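Local coordinates for iron-sulfur cluster assembly scaffold protein IscU (Streptococcus pyogenes, PDB 1SU0) that probably serves as the scaffold on which iron-sulfur clusters are assembled with the help of IscS and then handed on to other proteins, at residues 36-39 against 40-44; 119-122 against 123-126. One frame throughout, in Å; residues are numbered along the deposited sequence.

Contact 1: 36-39 against 40-44. With ZN (zinc ion), chain B.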
# COMPACT_ATOMS: atom_id res chain seq x y z
N ASN A 36 8.05 -8.55 -5.83
CA ASN A 36 7.98 -7.91 -7.13
C ASN A 36 6.82 -8.33 -8.06
O ASN A 36 6.00 -9.18 -7.74
CB ASN A 36 9.36 -7.97 -7.85
CG ASN A 36 9.82 -9.38 -8.19
OD1 ASN A 36 10.77 -9.90 -7.59
ND2 ASN A 36 9.19 -9.98 -9.20
N ASN A 37 6.84 -7.65 -9.21
CA ASN A 37 5.82 -7.55 -10.25
C ASN A 37 4.56 -8.43 -10.27
O ASN A 37 4.57 -9.59 -9.86
CB ASN A 37 6.51 -7.59 -11.63
CG ASN A 37 7.05 -8.97 -12.01
OD1 ASN A 37 7.18 -9.87 -11.17
ND2 ASN A 37 7.37 -9.14 -13.30
N PRO A 38 3.46 -7.84 -10.75
CA PRO A 38 2.40 -8.61 -11.42
C PRO A 38 2.97 -9.36 -12.65
O PRO A 38 2.68 -10.54 -12.89
CB PRO A 38 1.42 -7.52 -11.89
CG PRO A 38 1.73 -6.28 -11.06
CD PRO A 38 3.15 -6.39 -10.66
N THR A 39 3.83 -8.64 -13.36
CA THR A 39 4.33 -8.94 -14.70
C THR A 39 4.65 -7.56 -15.29
O THR A 39 5.42 -7.44 -16.22
CB THR A 39 3.28 -9.63 -15.59
OG1 THR A 39 3.00 -10.94 -15.08
CG2 THR A 39 3.84 -9.92 -16.99
N CYS A 40 4.03 -6.54 -14.70
CA CYS A 40 4.21 -5.15 -15.06
C CYS A 40 5.63 -4.64 -14.86
O CYS A 40 6.10 -3.77 -15.60
CB CYS A 40 3.27 -4.29 -14.22
SG CYS A 40 3.16 -2.59 -14.80
N GLY A 41 6.30 -5.15 -13.83
CA GLY A 41 7.67 -4.79 -13.52
C GLY A 41 7.78 -3.90 -12.29
O GLY A 41 8.67 -3.05 -12.22
N ASP A 42 6.89 -4.08 -11.32
CA ASP A 42 6.96 -3.30 -10.09
C ASP A 42 7.85 -4.04 -9.10
O ASP A 42 8.02 -5.23 -9.20
CB ASP A 42 5.56 -3.03 -9.52
CG ASP A 42 4.56 -2.55 -10.59
OD1 ASP A 42 3.40 -3.02 -10.57
OD2 ASP A 42 4.85 -1.72 -11.48
N VAL A 43 8.48 -3.31 -8.18
CA VAL A 43 9.29 -3.89 -7.12
C VAL A 43 9.25 -3.00 -5.86
O VAL A 43 9.12 -1.78 -5.96
CB VAL A 43 10.78 -4.13 -7.52
CG1 VAL A 43 10.91 -4.77 -8.88
CG2 VAL A 43 11.56 -2.83 -7.49
N ILE A 44 9.33 -3.61 -4.68
CA ILE A 44 9.34 -2.82 -3.47
C ILE A 44 10.14 -3.44 -2.33
O ILE A 44 10.09 -4.63 -2.09
CB ILE A 44 7.89 -2.54 -3.01
CG1 ILE A 44 7.90 -1.60 -1.80
CG2 ILE A 44 7.15 -3.86 -2.73
CD1 ILE A 44 6.56 -0.99 -1.51
ZN ZN B . 2.06 -2.06 -12.33

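Contact 2: 119-122 against 123-126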
# COMPACT_ATOMS: atom_id res chain seq x y z
N ALA A 119 -10.40 -2.13 -9.62
CA ALA A 119 -11.18 -3.35 -9.79
C ALA A 119 -11.67 -3.50 -11.23
O ALA A 119 -11.96 -4.59 -11.69
CB ALA A 119 -12.36 -3.42 -8.80
N LYS A 120 -11.73 -2.39 -11.95
CA LYS A 120 -12.09 -2.41 -13.38
C LYS A 120 -10.95 -2.72 -14.34
O LYS A 120 -11.18 -2.95 -15.51
CB LYS A 120 -12.79 -1.11 -13.74
CG LYS A 120 -14.13 -0.95 -12.94
CD LYS A 120 -14.61 0.49 -12.79
CE LYS A 120 -14.50 1.24 -14.09
NZ LYS A 120 -13.07 1.55 -14.34
N PHE A 121 -9.73 -2.78 -13.81
CA PHE A 121 -8.54 -3.11 -14.58
C PHE A 121 -7.80 -4.31 -13.99
O PHE A 121 -6.95 -4.16 -13.10
CB PHE A 121 -7.61 -1.92 -14.60
CG PHE A 121 -8.25 -0.68 -15.12
CD1 PHE A 121 -8.61 0.35 -14.26
CD2 PHE A 121 -8.47 -0.53 -16.49
CE1 PHE A 121 -9.19 1.50 -14.76
CE2 PHE A 121 -9.05 0.62 -17.00
CZ PHE A 121 -9.40 1.64 -16.15
N PRO A 122 -8.12 -5.51 -14.48
CA PRO A 122 -7.55 -6.78 -13.98
C PRO A 122 -6.02 -6.83 -13.86
O PRO A 122 -5.48 -7.33 -12.87
CB PRO A 122 -8.00 -7.80 -15.04
CG PRO A 122 -9.20 -7.21 -15.69
CD PRO A 122 -9.08 -5.72 -15.57
N GLN A 123 -5.33 -6.34 -14.88
CA GLN A 123 -3.87 -6.25 -14.86
C GLN A 123 -3.34 -5.28 -13.78
O GLN A 123 -2.19 -5.39 -13.37
CB GLN A 123 -3.33 -5.85 -16.24
CG GLN A 123 -3.62 -6.85 -17.38
CD GLN A 123 -3.04 -6.38 -18.72
OE1 GLN A 123 -2.55 -5.25 -18.84
NE2 GLN A 123 -3.11 -7.26 -19.75
N ARG A 124 -4.17 -4.33 -13.34
CA ARG A 124 -3.78 -3.36 -12.31
C ARG A 124 -4.00 -3.85 -10.85
O ARG A 124 -3.41 -3.29 -9.91
CB ARG A 124 -4.56 -2.04 -12.50
CG ARG A 124 -4.42 -1.39 -13.89
CD ARG A 124 -3.03 -0.99 -14.21
NE ARG A 124 -2.88 -0.38 -15.52
CZ ARG A 124 -1.80 0.28 -15.91
NH1 ARG A 124 -0.78 0.45 -15.07
NH2 ARG A 124 -1.71 0.81 -17.13
N ILE A 125 -4.86 -4.85 -10.66
CA ILE A 125 -5.11 -5.40 -9.34
C ILE A 125 -3.79 -5.67 -8.61
O ILE A 125 -3.56 -5.17 -7.50
CB ILE A 125 -5.93 -6.71 -9.42
CG1 ILE A 125 -7.22 -6.54 -10.25
CG2 ILE A 125 -6.26 -7.23 -8.02
CD1 ILE A 125 -8.13 -5.51 -9.77
N LYS A 126 -2.92 -6.44 -9.25
CA LYS A 126 -1.65 -6.83 -8.64
C LYS A 126 -0.65 -5.65 -8.54
O LYS A 126 0.24 -5.66 -7.69
CB LYS A 126 -1.04 -8.03 -9.38
CG LYS A 126 0.01 -8.85 -8.60
CD LYS A 126 -0.60 -9.65 -7.43
CE LYS A 126 -0.59 -11.16 -7.72
NZ LYS A 126 -1.75 -11.55 -8.58

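Contact 1: 36-39 against 40-44
D42 and P38 meet beside a zinc ion. D42 OD1 binds the metal at 2.4 Å, and the same oxygen lies 3.4 Å from P38 CD. The two side chains cross at about a right angle, and the CG-CD edge of the proline ring meets OD1. D42 OD2 is hydrogen-bonded outside this turn. C40 comes to the zinc through its sulfur, with SG at 2.8 Å, a long metal bond. With SG turned opposite the backbone N (chi1 -169°), the sulfur points to the metal. P38 CG packs on C40 CB at 4.0 Å, so the proline touches both ligand residues of the turn. C65 and C127 complete the site. The zinc probably stands in for an iron-sulfur centre.

The chain here turns back between antiparallel strands 33-36 and 43-50 of the three-stranded sheet of this NifU-family scaffold. N36 and V43 form a non-hydrogen-bonded pair, and N36 CB touches V43 CG1 at 3.7 Å on one face of the sheet. One weak backbone bond follows, from N37 N to D42 O. N37 CB packs across the turn, 3.3 Å from G41 N.

The side-chain amides of the two asparagines join along the first arm. N36 ND2 donates to N37 OD1 at 2.8 Å. The acceptor lies in the amide plane of N36, but the donor stands 52° out of the N37 carbonyl plane.

Contact 2: 119-122 against 123-126
F121 O accepts a hydrogen bond from R124 N at 2.8 Å. I125 N gives F121 O a second, weak bond at 3.3 Å. I125 N also makes a weak bond to P122 O, so this one N-H is shared between two carbonyls. These bonds close the turn that contains P122.

Apolar contacts lie beside these bonds. F121 CB meets R124 CG at 3.3 Å, a tight approach of the phenylalanine to the second carbon of the arginine side chain. The phenyl ring and the guanidinium group lie too far apart to stack, and their planes are 87° apart. R124 bends at its second torsion (chi2 -63°), and its end leads away from F121. That side chain comes near C65 and C127, two of the zinc ligands.

I125 packs against the start of the helix and the segment before it. I125 CG1 sits against P122 O at 3.2 Å. I125 CD1 reaches back to A119 CA at 3.7 Å, which brings the side chain against the end of the short 3-10 segment. The I125 side chain also touches V98, in the loop after helix 84-97.

P122, which has no N-H to donate, stands in the first turn. The arrangement is the N-terminal start of helix 122-139, the helix that carries the zinc ligand C127.

How the contacts relate
Both contacts are local turns at the protein surface, and their centres are 13 Å apart. Contact 1 links two strands of the sheet and supplies two of the four zinc ligands. Contact 2 starts the helix that brings a third, C127. They touch where P38 CG of contact 1 packs on K126 C of contact 2, at 3.5 Å. Their chemistry follows their place. Contact 1 combines metal bonds, a hydrogen bond between side-chain amides and a weak backbone bond, and D42 is its buried residue. Contact 2 rests on backbone bonds within a helical turn and on apolar packing, and its nearest approach to the metal is through the R124 side chain.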